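Side-chain contacts in putative acyl-[acyl-carrier-protein]--UDP-N-acetylglucosamine O-acyltransferase (Bacteroides fragilis, PDB 4R36), which probably catalyses the transfer of an acyl chain from acyl carrier protein to UDP-N-acetylglucosamine: residues Ala62-Leu65 against Tyr66-Ile70; Cys176-Gly179 against Gly180-Ile184; Thr247-Glu250 against Ala251-Ala255; Glu260-Val263 against Asp264-Asn268; Arg218-Ser221 against Asn222-Glu226. All coordinates share one frame; numbering follows the deposited sequence.

Contact 1: Ala62-Leu65 against Tyr66-Ile70; sequences ANIL and YGSRI
Leu65 and Ser68 meet across a type II beta turn, where two hydrogen bonds end on the same acceptor, Leu65 O. The backbone bond that closes the turn runs 2.9 Å from Ser68 N to Leu65 O. The second comes from the side chain: Ser68 OG donates to Leu65 O over 2.7 Å, in the carbonyl plane and on a lone pair. With the hydroxyl held beside its own backbone N (chi1 -58°), it is folded back toward the carbonyl three residues earlier, so a single serine supplies both donors to this oxygen. Gly67 passes through the turn at a positive phi of 103°, a conformation that leaves no room for a CB beside the preceding carbonyl oxygen.

The apolar part fills the inside of the corner. Ile64 CG2 rests 3.6 Å from Ser68 CB, and the same methyl reaches Ile70 CD1 at 3.7 Å, the two isoleucines meeting tip to tip. Arg69 points outward, curling back so that its NH1 bonds to Ser68 O at 2.9 Å.

The turn is one corner of the left-handed beta helix. Strand 63-64 lies between strands 45-46 and 81-82 on one face, while strand 68-70 lies between 51-52 and 97-100 on the next; Leu65 also packs on Met59 of a second subunit.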
loop_
_atom_site.group_PDB
_atom_site.type_symbol
_atom_site.label_atom_id
_atom_site.label_comp_id
_atom_site.label_asym_id
_atom_site.label_seq_id
_atom_site.Cartn_x
_atom_site.Cartn_y
_atom_site.Cartn_z
ATOM N N ALA A 62 10.840 -15.931 2.436
ATOM C CA ALA A 62 9.483 -16.155 2.011
ATOM C C ALA A 62 8.874 -17.176 2.965
ATOM O O ALA A 62 9.627 -17.965 3.587
ATOM C CB ALA A 62 9.449 -16.647 0.577
ATOM N N ASN A 63 7.536 -17.187 3.052
ATOM C CA ASN A 63 6.799 -18.046 3.952
ATOM C C ASN A 63 5.720 -18.817 3.186
ATOM O O ASN A 63 4.857 -18.196 2.505
ATOM C CB ASN A 63 6.168 -17.246 5.055
ATOM C CG ASN A 63 7.170 -16.322 5.757
ATOM O OD1 ASN A 63 7.499 -15.168 5.331
ATOM N ND2 ASN A 63 7.580 -16.766 6.816
ATOM N N ILE A 64 5.781 -20.157 3.224
ATOM C CA ILE A 64 4.810 -21.016 2.595
ATOM C C ILE A 64 4.122 -21.799 3.701
ATOM O O ILE A 64 4.712 -22.754 4.329
ATOM C CB ILE A 64 5.467 -21.986 1.582
ATOM C CG1 ILE A 64 6.501 -21.318 0.676
ATOM C CG2 ILE A 64 4.400 -22.730 0.739
ATOM C CD1 ILE A 64 5.917 -20.289 -0.258
ATOM N N LEU A 65 2.876 -21.411 3.984
ATOM C CA LEU A 65 2.187 -21.899 5.166
ATOM C C LEU A 65 1.173 -23.032 4.905
ATOM O O LEU A 65 0.809 -23.357 3.748
ATOM C CB LEU A 65 1.489 -20.713 5.853
ATOM C CG LEU A 65 2.319 -19.461 6.173
ATOM C CD1 LEU A 65 1.398 -18.442 6.862
ATOM C CD2 LEU A 65 3.492 -19.823 7.064
ATOM N N TYR A 66 0.776 -23.651 6.005
ATOM C CA TYR A 66 -0.191 -24.722 6.041
ATOM C C TYR A 66 -1.337 -24.465 5.059
ATOM O O TYR A 66 -2.059 -23.441 5.156
ATOM C CB TYR A 66 -0.736 -24.756 7.481
ATOM C CG TYR A 66 -1.726 -25.833 7.750
ATOM C CD1 TYR A 66 -3.073 -25.641 7.514
ATOM C CD2 TYR A 66 -1.316 -27.078 8.300
ATOM C CE1 TYR A 66 -3.998 -26.628 7.808
ATOM C CE2 TYR A 66 -2.255 -28.079 8.576
ATOM C CZ TYR A 66 -3.571 -27.867 8.326
ATOM O OH TYR A 66 -4.500 -28.835 8.595
ATOM N N GLY A 67 -1.477 -25.379 4.101
ATOM C CA GLY A 67 -2.546 -25.312 3.144
ATOM C C GLY A 67 -2.122 -24.809 1.778
ATOM O O GLY A 67 -2.954 -24.693 0.891
ATOM N N SER A 68 -0.876 -24.444 1.611
ATOM C CA SER A 68 -0.416 -23.954 0.309
ATOM C C SER A 68 -0.240 -25.058 -0.695
ATOM O O SER A 68 0.195 -26.179 -0.340
ATOM C CB SER A 68 0.895 -23.238 0.425
ATOM O OG SER A 68 0.852 -22.121 1.328
ATOM N N ARG A 69 -0.571 -24.726 -1.948
ATOM C CA ARG A 69 -0.427 -25.592 -3.078
ATOM C C ARG A 69 0.165 -24.784 -4.199
ATOM O O ARG A 69 -0.448 -23.796 -4.677
ATOM C CB ARG A 69 -1.772 -26.119 -3.503
ATOM C CG ARG A 69 -2.604 -26.795 -2.419
ATOM C CD ARG A 69 -2.071 -28.181 -2.076
ATOM N NE ARG A 69 -2.871 -28.813 -1.045
ATOM C CZ ARG A 69 -2.619 -28.820 0.256
ATOM N NH1 ARG A 69 -1.588 -28.182 0.771
ATOM N NH2 ARG A 69 -3.439 -29.483 1.071
ATOM N N ILE A 70 1.365 -25.167 -4.601
ATOM C CA ILE A 70 2.125 -24.482 -5.571
ATOM C C ILE A 70 2.447 -25.404 -6.726
ATOM O O ILE A 70 2.969 -26.529 -6.540
ATOM C CB ILE A 70 3.389 -23.884 -4.913
ATOM C CG1 ILE A 70 2.960 -22.777 -3.903
ATOM C CG2 ILE A 70 4.369 -23.354 -5.942
ATOM C CD1 ILE A 70 4.030 -22.459 -2.898
#

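Contact 2: Cys176-Gly179 against Gly180-Ile184; sequences CRVG and GYVMI
Val178, Val182 and Ile184 meet inside a corner of the left-handed beta helix, where strand 177-178 passes by a type II beta turn, Gly179 to Val182, into strand 183-184. All three are buried, and their contact is purely apolar. The two valines cross obliquely, CG1 of Val178 lying 3.9 Å from CG1 of Val182. In Val178 this methyl stands opposite the backbone N (chi1 175°), and the other branch, beside that N, is left to face a different partner. Ile184 supplies it: the two side chains approach tip to tip, with Val178 CG2 4.0 Å from Ile184 CD1. One valine thus spans both residues, CG1 meeting Val182 and both methyls lying near the end of Ile184, and Phe190 of strand 189-190 packs against Val178 and Ile184 from the third wall of the coil.

Outside the corner the chain is more polar. Tyr181 occupies the turn with a positive phi of 64° and directs its side chain away, while its carbonyl oxygen accepts from Asn211, a residue seen to bind UDP-N-acetylglucosamine in another structure of this protein. Gly180 N is bonded to Tyr261 OH, which ties the turn to helix 257-267. The carbonyl of Gly179, by contrast, is buried with no polar partner in the model; what lies against it is a methyl, Val182 CG2, 3.2 Å from Gly179 O.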
loop_
_atom_site.group_PDB
_atom_site.type_symbol
_atom_site.label_atom_id
_atom_site.label_comp_id
_atom_site.label_asym_id
_atom_site.label_seq_id
_atom_site.Cartn_x
_atom_site.Cartn_y
_atom_site.Cartn_z
ATOM N N CYS A 176 -16.589 -8.916 -6.407
ATOM C CA CYS A 176 -16.545 -8.336 -7.766
ATOM C C CYS A 176 -15.829 -9.218 -8.762
ATOM O O CYS A 176 -15.038 -10.106 -8.396
ATOM C CB CYS A 176 -15.897 -6.953 -7.731
ATOM S SG CYS A 176 -17.055 -5.819 -6.879
ATOM N N ARG A 177 -16.087 -8.965 -10.037
ATOM C CA ARG A 177 -15.467 -9.683 -11.109
ATOM C C ARG A 177 -14.933 -8.716 -12.160
ATOM O O ARG A 177 -15.582 -7.704 -12.491
ATOM C CB ARG A 177 -16.504 -10.640 -11.775
ATOM C CG ARG A 177 -15.863 -11.427 -12.875
ATOM C CD ARG A 177 -16.788 -12.534 -13.364
ATOM N NE ARG A 177 -16.276 -13.244 -14.515
ATOM C CZ ARG A 177 -17.010 -13.972 -15.330
ATOM N NH1 ARG A 177 -18.344 -14.164 -15.086
ATOM N NH2 ARG A 177 -16.405 -14.514 -16.391
ATOM N N VAL A 178 -13.717 -9.006 -12.641
ATOM C CA VAL A 178 -13.044 -8.284 -13.708
ATOM C C VAL A 178 -12.902 -9.190 -14.939
ATOM O O VAL A 178 -12.330 -10.302 -14.890
ATOM C CB VAL A 178 -11.629 -7.813 -13.261
ATOM C CG1 VAL A 178 -10.847 -7.158 -14.378
ATOM C CG2 VAL A 178 -11.741 -6.880 -12.056
ATOM N N GLY A 179 -13.373 -8.691 -16.076
ATOM C CA GLY A 179 -13.349 -9.425 -17.347
ATOM C C GLY A 179 -11.997 -9.393 -17.969
ATOM O O GLY A 179 -11.089 -8.623 -17.570
ATOM N N GLY A 180 -11.808 -10.304 -18.930
ATOM C CA GLY A 180 -10.551 -10.344 -19.637
ATOM C C GLY A 180 -10.182 -9.102 -20.365
ATOM O O GLY A 180 -11.071 -8.374 -20.835
ATOM N N TYR A 181 -8.881 -8.864 -20.490
ATOM C CA TYR A 181 -8.294 -7.787 -21.324
ATOM C C TYR A 181 -8.638 -6.333 -20.878
ATOM O O TYR A 181 -8.519 -5.396 -21.617
ATOM C CB TYR A 181 -8.670 -7.984 -22.794
ATOM C CG TYR A 181 -8.087 -9.219 -23.363
ATOM C CD1 TYR A 181 -6.750 -9.240 -23.774
ATOM C CD2 TYR A 181 -8.830 -10.354 -23.480
ATOM C CE1 TYR A 181 -6.218 -10.396 -24.299
ATOM C CE2 TYR A 181 -8.267 -11.531 -23.988
ATOM C CZ TYR A 181 -6.966 -11.519 -24.407
ATOM O OH TYR A 181 -6.290 -12.629 -24.921
ATOM N N VAL A 182 -9.031 -6.191 -19.642
ATOM C CA VAL A 182 -9.351 -4.903 -19.057
ATOM C C VAL A 182 -8.043 -4.269 -18.676
ATOM O O VAL A 182 -7.050 -4.986 -18.374
ATOM C CB VAL A 182 -10.190 -5.187 -17.827
ATOM C CG1 VAL A 182 -10.141 -4.125 -16.776
ATOM C CG2 VAL A 182 -11.643 -5.557 -18.166
ATOM N N MET A 183 -7.999 -2.953 -18.700
ATOM C CA MET A 183 -6.961 -2.242 -18.032
ATOM C C MET A 183 -7.605 -1.353 -16.994
ATOM O O MET A 183 -8.435 -0.476 -17.310
ATOM C CB MET A 183 -6.177 -1.447 -18.998
ATOM C CG MET A 183 -4.889 -1.043 -18.340
ATOM S SD MET A 183 -5.160 0.647 -17.906
ATOM C CE MET A 183 -3.630 0.720 -16.923
ATOM N N ILE A 184 -7.190 -1.533 -15.740
ATOM C CA ILE A 184 -7.728 -0.702 -14.653
ATOM C C ILE A 184 -6.612 0.251 -14.248
ATOM O O ILE A 184 -5.490 -0.180 -13.877
ATOM C CB ILE A 184 -8.150 -1.544 -13.452
ATOM C CG1 ILE A 184 -9.114 -2.639 -13.915
ATOM C CG2 ILE A 184 -8.762 -0.643 -12.406
ATOM C CD1 ILE A 184 -9.625 -3.539 -12.774
#

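Contact 3: Thr247-Glu250 against Ala251-Ala255; sequences TKVE and AEVPA
Residues 247-250 and 251-252 form the last turns of helix 242-252, and Val253 is the first residue to leave helical geometry, its psi opening to 129°. Two regular backbone bonds link the segments: Ala251 N to Thr247 O at 3.0 Å and Val253 N to Val249 O, also 3.0 Å. Between them Glu252 N makes only weak bonds, divided between Lys248 O and Val249 O, as the helix begins to unwind.

On the inner side Val249 and Val253 lie side by side and point the same way, with CG1 of Val249 4.1 Å from CG2 of Val253. Both pack against Ile259 of helix 257-267 and Ile234 of helix 222-237.

On the outer side Lys248 and Glu252 meet at an angle. The lysine chain, launched opposite its backbone N (chi1 -172°), brings CE to 3.2 Å from Glu252 OE2, so the carboxylate lies against methylenes. Lys248 NZ remains 4.1 Å from Glu252 OE1, beyond a salt bridge. The attraction between these opposite charges is therefore probably modest and solvent-screened, so the valine pair, together with the salt bridge from Glu250 to Arg267 of helix 257-267, probably does more to join this helix end to its neighbours.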
loop_
_atom_site.group_PDB
_atom_site.type_symbol
_atom_site.label_atom_id
_atom_site.label_comp_id
_atom_site.label_asym_id
_atom_site.label_seq_id
_atom_site.Cartn_x
_atom_site.Cartn_y
_atom_site.Cartn_z
ATOM N N THR A 247 -29.586 -6.445 -26.354
ATOM C CA THR A 247 -30.387 -6.789 -27.541
ATOM C C THR A 247 -29.835 -6.157 -28.777
ATOM O O THR A 247 -29.659 -6.849 -29.783
ATOM C CB THR A 247 -31.858 -6.387 -27.341
ATOM O OG1 THR A 247 -32.373 -7.162 -26.277
ATOM C CG2 THR A 247 -32.713 -6.591 -28.627
ATOM N N LYS A 248 -29.551 -4.857 -28.758
ATOM C CA LYS A 248 -29.056 -4.192 -29.908
ATOM C C LYS A 248 -27.645 -4.651 -30.333
ATOM O O LYS A 248 -27.330 -4.816 -31.554
ATOM C CB LYS A 248 -29.046 -2.703 -29.682
ATOM C CG LYS A 248 -28.715 -1.864 -30.929
ATOM C CD LYS A 248 -28.902 -0.396 -30.652
ATOM C CE LYS A 248 -29.033 0.359 -31.961
ATOM N NZ LYS A 248 -28.462 1.704 -31.822
ATOM N N VAL A 249 -26.774 -4.886 -29.345
ATOM C CA VAL A 249 -25.466 -5.460 -29.639
ATOM C C VAL A 249 -25.621 -6.794 -30.381
ATOM O O VAL A 249 -24.926 -7.035 -31.383
ATOM C CB VAL A 249 -24.631 -5.710 -28.346
ATOM C CG1 VAL A 249 -23.398 -6.550 -28.699
ATOM C CG2 VAL A 249 -24.208 -4.399 -27.697
ATOM N N GLU A 250 -26.481 -7.655 -29.872
ATOM C CA GLU A 250 -26.722 -8.939 -30.518
ATOM C C GLU A 250 -27.276 -8.791 -31.945
ATOM O O GLU A 250 -26.964 -9.587 -32.798
ATOM C CB GLU A 250 -27.640 -9.822 -29.696
ATOM C CG GLU A 250 -26.936 -10.342 -28.455
ATOM C CD GLU A 250 -27.756 -11.192 -27.509
ATOM O OE1 GLU A 250 -28.919 -10.911 -27.210
ATOM O OE2 GLU A 250 -27.194 -12.196 -26.965
ATOM N N ALA A 251 -28.063 -7.769 -32.182
ATOM C CA ALA A 251 -28.687 -7.532 -33.499
ATOM C C ALA A 251 -27.789 -6.838 -34.471
ATOM O O ALA A 251 -27.887 -7.079 -35.635
ATOM C CB ALA A 251 -29.969 -6.712 -33.355
ATOM N N GLU A 252 -26.886 -5.984 -34.021
ATOM C CA GLU A 252 -26.218 -5.048 -34.898
ATOM C C GLU A 252 -24.722 -5.170 -34.973
ATOM O O GLU A 252 -24.173 -4.641 -35.903
ATOM C CB GLU A 252 -26.533 -3.599 -34.497
ATOM C CG GLU A 252 -28.014 -3.353 -34.473
ATOM C CD GLU A 252 -28.393 -1.885 -34.580
ATOM O OE1 GLU A 252 -27.529 -1.012 -34.756
ATOM O OE2 GLU A 252 -29.577 -1.634 -34.448
ATOM N N VAL A 253 -24.074 -5.850 -34.023
ATOM C CA VAL A 253 -22.601 -5.953 -34.048
ATOM C C VAL A 253 -22.230 -7.320 -34.580
ATOM O O VAL A 253 -22.757 -8.288 -34.095
ATOM C CB VAL A 253 -22.000 -5.786 -32.662
ATOM C CG1 VAL A 253 -20.470 -5.900 -32.742
ATOM C CG2 VAL A 253 -22.437 -4.446 -32.074
ATOM N N PRO A 254 -21.338 -7.385 -35.580
ATOM C CA PRO A 254 -20.996 -8.662 -36.168
ATOM C C PRO A 254 -20.550 -9.581 -35.081
ATOM O O PRO A 254 -19.686 -9.173 -34.219
ATOM C CB PRO A 254 -19.861 -8.326 -37.122
ATOM C CG PRO A 254 -20.102 -6.914 -37.479
ATOM C CD PRO A 254 -20.659 -6.262 -36.237
ATOM N N ALA A 255 -21.177 -10.761 -35.041
ATOM C CA ALA A 255 -20.988 -11.656 -33.923
ATOM C C ALA A 255 -19.600 -12.350 -33.974
ATOM O O ALA A 255 -19.047 -12.648 -35.058
ATOM C CB ALA A 255 -22.074 -12.697 -33.882
HETATM O O HOH W 1 -23.602 -9.731 -32.321
#

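Contact 4: Glu260-Val263 against Asp264-Asn268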
loop_
_atom_site.group_PDB
_atom_site.type_symbol
_atom_site.label_atom_id
_atom_site.label_comp_id
_atom_site.label_asym_id
_atom_site.label_seq_id
_atom_site.Cartn_x
_atom_site.Cartn_y
_atom_site.Cartn_z
ATOM N N GLU A 260 -19.752 -12.136 -27.864
ATOM C CA GLU A 260 -20.568 -12.959 -27.029
ATOM C C GLU A 260 -20.094 -12.933 -25.592
ATOM O O GLU A 260 -20.884 -13.028 -24.659
ATOM C CB GLU A 260 -20.578 -14.419 -27.568
ATOM C CG GLU A 260 -21.264 -14.499 -28.926
ATOM C CD GLU A 260 -21.087 -15.906 -29.569
ATOM O OE1 GLU A 260 -21.093 -16.919 -28.837
ATOM O OE2 GLU A 260 -20.931 -16.008 -30.787
ATOM N N TYR A 261 -18.798 -12.794 -25.414
ATOM C CA TYR A 261 -18.258 -12.708 -24.081
ATOM C C TYR A 261 -18.702 -11.397 -23.422
ATOM O O TYR A 261 -19.130 -11.396 -22.270
ATOM C CB TYR A 261 -16.755 -12.794 -24.165
ATOM C CG TYR A 261 -15.949 -12.637 -22.901
ATOM C CD1 TYR A 261 -16.438 -13.068 -21.626
ATOM C CD2 TYR A 261 -14.646 -12.224 -22.999
ATOM C CE1 TYR A 261 -15.617 -13.011 -20.498
ATOM C CE2 TYR A 261 -13.806 -12.197 -21.889
ATOM C CZ TYR A 261 -14.297 -12.598 -20.652
ATOM O OH TYR A 261 -13.423 -12.459 -19.608
ATOM N N ILE A 262 -18.655 -10.292 -24.150
ATOM C CA ILE A 262 -19.147 -9.015 -23.601
ATOM C C ILE A 262 -20.586 -9.157 -23.144
ATOM O O ILE A 262 -20.978 -8.818 -22.005
ATOM C CB ILE A 262 -19.041 -7.915 -24.646
ATOM C CG1 ILE A 262 -17.612 -7.583 -24.947
ATOM C CG2 ILE A 262 -19.794 -6.654 -24.259
ATOM C CD1 ILE A 262 -17.457 -6.753 -26.207
ATOM N N VAL A 263 -21.415 -9.702 -24.035
ATOM C CA VAL A 263 -22.854 -9.839 -23.739
ATOM C C VAL A 263 -23.142 -10.763 -22.555
ATOM O O VAL A 263 -23.877 -10.440 -21.641
ATOM C CB VAL A 263 -23.641 -10.235 -25.019
ATOM C CG1 VAL A 263 -25.056 -10.617 -24.666
ATOM C CG2 VAL A 263 -23.576 -9.099 -26.025
ATOM N N ASP A 264 -22.569 -11.933 -22.573
ATOM C CA ASP A 264 -22.788 -12.890 -21.522
ATOM C C ASP A 264 -22.304 -12.332 -20.161
ATOM O O ASP A 264 -22.987 -12.516 -19.148
ATOM C CB ASP A 264 -21.963 -14.146 -21.812
ATOM C CG ASP A 264 -22.428 -15.335 -20.966
ATOM O OD1 ASP A 264 -23.473 -15.931 -21.275
ATOM O OD2 ASP A 264 -21.816 -15.622 -19.938
ATOM N N PHE A 265 -21.094 -11.750 -20.166
ATOM C CA PHE A 265 -20.550 -11.191 -18.970
ATOM C C PHE A 265 -21.515 -10.166 -18.324
ATOM O O PHE A 265 -21.856 -10.274 -17.159
ATOM C CB PHE A 265 -19.205 -10.498 -19.242
ATOM C CG PHE A 265 -18.524 -10.006 -17.977
ATOM C CD1 PHE A 265 -18.933 -8.852 -17.351
ATOM C CD2 PHE A 265 -17.427 -10.666 -17.453
ATOM C CE1 PHE A 265 -18.291 -8.367 -16.205
ATOM C CE2 PHE A 265 -16.775 -10.197 -16.315
ATOM C CZ PHE A 265 -17.183 -9.037 -15.701
ATOM N N ILE A 266 -22.022 -9.229 -19.134
ATOM C CA ILE A 266 -22.908 -8.195 -18.598
ATOM C C ILE A 266 -24.262 -8.771 -18.214
ATOM O O ILE A 266 -24.806 -8.466 -17.137
ATOM C CB ILE A 266 -23.051 -7.047 -19.577
ATOM C CG1 ILE A 266 -21.638 -6.424 -19.799
ATOM C CG2 ILE A 266 -24.093 -6.035 -19.132
ATOM C CD1 ILE A 266 -21.537 -5.507 -20.984
ATOM N N ARG A 267 -24.809 -9.578 -19.107
ATOM C CA ARG A 267 -26.113 -10.151 -18.891
ATOM C C ARG A 267 -26.152 -10.954 -17.595
ATOM O O ARG A 267 -27.131 -10.891 -16.843
ATOM C CB ARG A 267 -26.467 -11.062 -20.085
ATOM C CG ARG A 267 -27.873 -11.566 -19.996
ATOM C CD ARG A 267 -28.283 -12.214 -21.315
ATOM N NE ARG A 267 -28.710 -11.217 -22.291
ATOM C CZ ARG A 267 -28.606 -11.362 -23.609
ATOM N NH1 ARG A 267 -28.006 -12.411 -24.127
ATOM N NH2 ARG A 267 -29.066 -10.400 -24.428
ATOM N N ASN A 268 -25.103 -11.655 -17.264
ATOM C CA ASN A 268 -25.127 -12.462 -16.027
ATOM C C ASN A 268 -24.387 -11.844 -14.856
ATOM O O ASN A 268 -24.082 -12.527 -13.873
ATOM C CB ASN A 268 -24.559 -13.868 -16.340
ATOM C CG ASN A 268 -25.388 -14.556 -17.424
ATOM O OD1 ASN A 268 -24.955 -14.855 -18.550
ATOM N ND2 ASN A 268 -26.624 -14.565 -17.155
#
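Tyr261 and Phe265, one turn apart on helix 257-267, bring their rings together, Tyr261 CE1 lying 4.2 Å from Phe265 CD2. The four-residue spacing puts them on one flank of the helix, and both rings leave opposite their backbone N atoms (chi1 176° for Tyr261), so they run out together. Next to them is a second close pair: Ile262 and Ile266 run side by side in the same direction, with CG2 of Ile262 3.9 Å from CD1 of Ile266. The backbone here is regular, Phe265 N bonding to Tyr261 O at 2.9 Å and Ile266 N to Ile262 O at 3.1 Å.

The opposite character prevails at Glu260, Asp264 and Arg267, all exposed. Here the acidic side chains touch the neighbouring segment little beyond Asp264 CB, 3.2 Å from Glu260 O. Val263 bridges the two regimes. Itself buried, it sets CG1 over one face of the Arg267 guanidinium, 3.5 Å from NH1 and offset toward the rim. Arg267 NH2 forms a salt bridge with Glu250, so the flat group is held by charge while one face rests on a methyl.

The helix is wedged between distinct partners. Ile262 and Ile266 face Ile235 of helix 222-237, Val263 meets Val249 of helix 242-252, and Phe265 packs on Asp193 and Pro196. Tyr261 OH bonds to Asp161, in the loop that follows strand 159-160.

Contact 5: Arg218-Ser221 against Asn222-Glu226; sequences RGFS and NEIIE
This is a local contact at the start of a helix, where the loop after helix 212-217 enters helix 222-237 near the surface of the C-terminal helical region. Ser221 occupies the N-cap. Its OG accepts from Ile224 N at 3.1 Å, a fairly straight bond with an N-H...O angle of 161°. The hydroxyl sits between the backbone N and the carbonyl carbon (chi1 71°), which turns it forward over the first helical turn and also brings it within 3.2 Å of Ile224 CG1. Meanwhile Ser221 O receives Ile225 N at 2.9 Å, so the same residue caps the N-H of Ile224 with its side chain and begins the helical bonding with its carbonyl.

Phe220, just before the cap, adds the apolar part. Its CB lies 4.0 Å from CG1 of Ile225, while Ile224 CG2 comes to the edge of the phenyl ring, near its plane, 4.0 Å from CD2. Phe220 also stacks edge-to-face with Tyr181 on the beta helix and touches Leu215 of helix 212-217.

Upstream, Gly219 has a positive phi and ends helix 212-217 in a Schellman motif, so only four residues, 218-221, separate the two helices. The pairing of Phe220 with Ile225, from the residue before the N-cap to the fourth residue after it, is a hydrophobic staple, here combined with a serine N-cap.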
loop_
_atom_site.group_PDB
_atom_site.type_symbol
_atom_site.label_atom_id
_atom_site.label_comp_id
_atom_site.label_asym_id
_atom_site.label_seq_id
_atom_site.Cartn_x
_atom_site.Cartn_y
_atom_site.Cartn_z
ATOM N N ARG A 218 -1.759 -7.690 -28.516
ATOM C CA ARG A 218 -1.984 -9.121 -28.564
ATOM C C ARG A 218 -2.484 -9.688 -29.911
ATOM O O ARG A 218 -2.804 -10.854 -29.999
ATOM C CB ARG A 218 -2.931 -9.531 -27.463
ATOM C CG ARG A 218 -2.375 -9.186 -26.086
ATOM C CD ARG A 218 -3.499 -9.211 -25.063
ATOM N NE ARG A 218 -3.206 -8.644 -23.736
ATOM C CZ ARG A 218 -2.733 -9.320 -22.686
ATOM N NH1 ARG A 218 -2.413 -10.614 -22.787
ATOM N NH2 ARG A 218 -2.561 -8.681 -21.529
ATOM N N GLY A 219 -2.578 -8.874 -30.953
ATOM C CA GLY A 219 -2.828 -9.415 -32.289
ATOM C C GLY A 219 -4.275 -9.488 -32.727
ATOM O O GLY A 219 -4.583 -10.163 -33.694
ATOM N N PHE A 220 -5.180 -8.832 -31.995
ATOM C CA PHE A 220 -6.579 -8.819 -32.363
ATOM C C PHE A 220 -6.689 -7.983 -33.635
ATOM O O PHE A 220 -6.015 -6.981 -33.771
ATOM C CB PHE A 220 -7.499 -8.152 -31.254
ATOM C CG PHE A 220 -7.767 -9.029 -30.059
ATOM C CD1 PHE A 220 -6.780 -9.199 -29.074
ATOM C CD2 PHE A 220 -8.951 -9.705 -29.905
ATOM C CE1 PHE A 220 -6.992 -10.010 -27.983
ATOM C CE2 PHE A 220 -9.177 -10.549 -28.798
ATOM C CZ PHE A 220 -8.195 -10.679 -27.826
ATOM N N SER A 221 -7.576 -8.377 -34.519
ATOM C CA SER A 221 -7.716 -7.665 -35.790
ATOM C C SER A 221 -8.342 -6.309 -35.556
ATOM O O SER A 221 -9.088 -6.097 -34.583
ATOM C CB SER A 221 -8.531 -8.477 -36.765
ATOM O OG SER A 221 -9.877 -8.524 -36.396
ATOM N N ASN A 222 -8.033 -5.370 -36.421
ATOM C CA ASN A 222 -8.637 -4.031 -36.308
ATOM C C ASN A 222 -10.127 -4.079 -36.423
ATOM O O ASN A 222 -10.844 -3.278 -35.832
ATOM C CB ASN A 222 -8.129 -3.142 -37.418
ATOM C CG ASN A 222 -6.724 -2.695 -37.186
ATOM O OD1 ASN A 222 -6.239 -2.616 -36.053
ATOM N ND2 ASN A 222 -6.044 -2.372 -38.274
ATOM N N GLU A 223 -10.587 -5.026 -37.219
ATOM C CA GLU A 223 -11.996 -5.239 -37.368
ATOM C C GLU A 223 -12.698 -5.719 -36.074
ATOM O O GLU A 223 -13.717 -5.179 -35.679
ATOM C CB GLU A 223 -12.201 -6.232 -38.471
ATOM C CG GLU A 223 -13.590 -6.816 -38.545
ATOM C CD GLU A 223 -13.783 -7.594 -39.820
ATOM O OE1 GLU A 223 -13.169 -7.212 -40.849
ATOM O OE2 GLU A 223 -14.535 -8.585 -39.796
ATOM N N ILE A 224 -12.114 -6.682 -35.391
ATOM C CA ILE A 224 -12.650 -7.171 -34.124
ATOM C C ILE A 224 -12.572 -6.051 -33.075
ATOM O O ILE A 224 -13.493 -5.893 -32.301
ATOM C CB ILE A 224 -11.876 -8.431 -33.638
ATOM C CG1 ILE A 224 -12.224 -9.617 -34.519
ATOM C CG2 ILE A 224 -12.140 -8.743 -32.143
ATOM C CD1 ILE A 224 -13.635 -10.072 -34.365
ATOM N N ILE A 225 -11.476 -5.283 -33.072
ATOM C CA ILE A 225 -11.349 -4.143 -32.186
ATOM C C ILE A 225 -12.466 -3.108 -32.407
ATOM O O ILE A 225 -13.061 -2.616 -31.447
ATOM C CB ILE A 225 -9.949 -3.489 -32.272
ATOM C CG1 ILE A 225 -8.916 -4.487 -31.737
ATOM C CG2 ILE A 225 -9.898 -2.200 -31.416
ATOM C CD1 ILE A 225 -7.474 -4.067 -31.896
ATOM N N GLU A 226 -12.762 -2.824 -33.660
ATOM C CA GLU A 226 -13.825 -1.906 -33.985
ATOM C C GLU A 226 -15.198 -2.459 -33.526
ATOM O O GLU A 226 -16.038 -1.681 -33.043
ATOM C CB GLU A 226 -13.851 -1.624 -35.474
ATOM C CG GLU A 226 -14.903 -0.590 -35.875
ATOM C CD GLU A 226 -14.674 0.813 -35.234
ATOM O OE1 GLU A 226 -13.534 1.111 -34.789
ATOM O OE2 GLU A 226 -15.647 1.598 -35.121
#

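Contacts 1 and 2 are both buried corners of the beta helix and share a sheet, yet they are about 27 Å apart between centres. Contact 1 satisfies its turn carbonyl twice over, whereas contact 2 relies on methyl groups alone. Contacts 3, 4 and 5 belong to the C-terminal helices and are more exposed: 3 lies at a helix end, 4 within a helix near its end, 5 at a helix start. In 3 and 4 an apolar inner flank is paired with charged residues outside, while 5 depends on a side-chain cap. Contact 4 touches both 2 and 3, and contact 5 reaches 2, so residues 176-184 are one place where the helical region meets the coil.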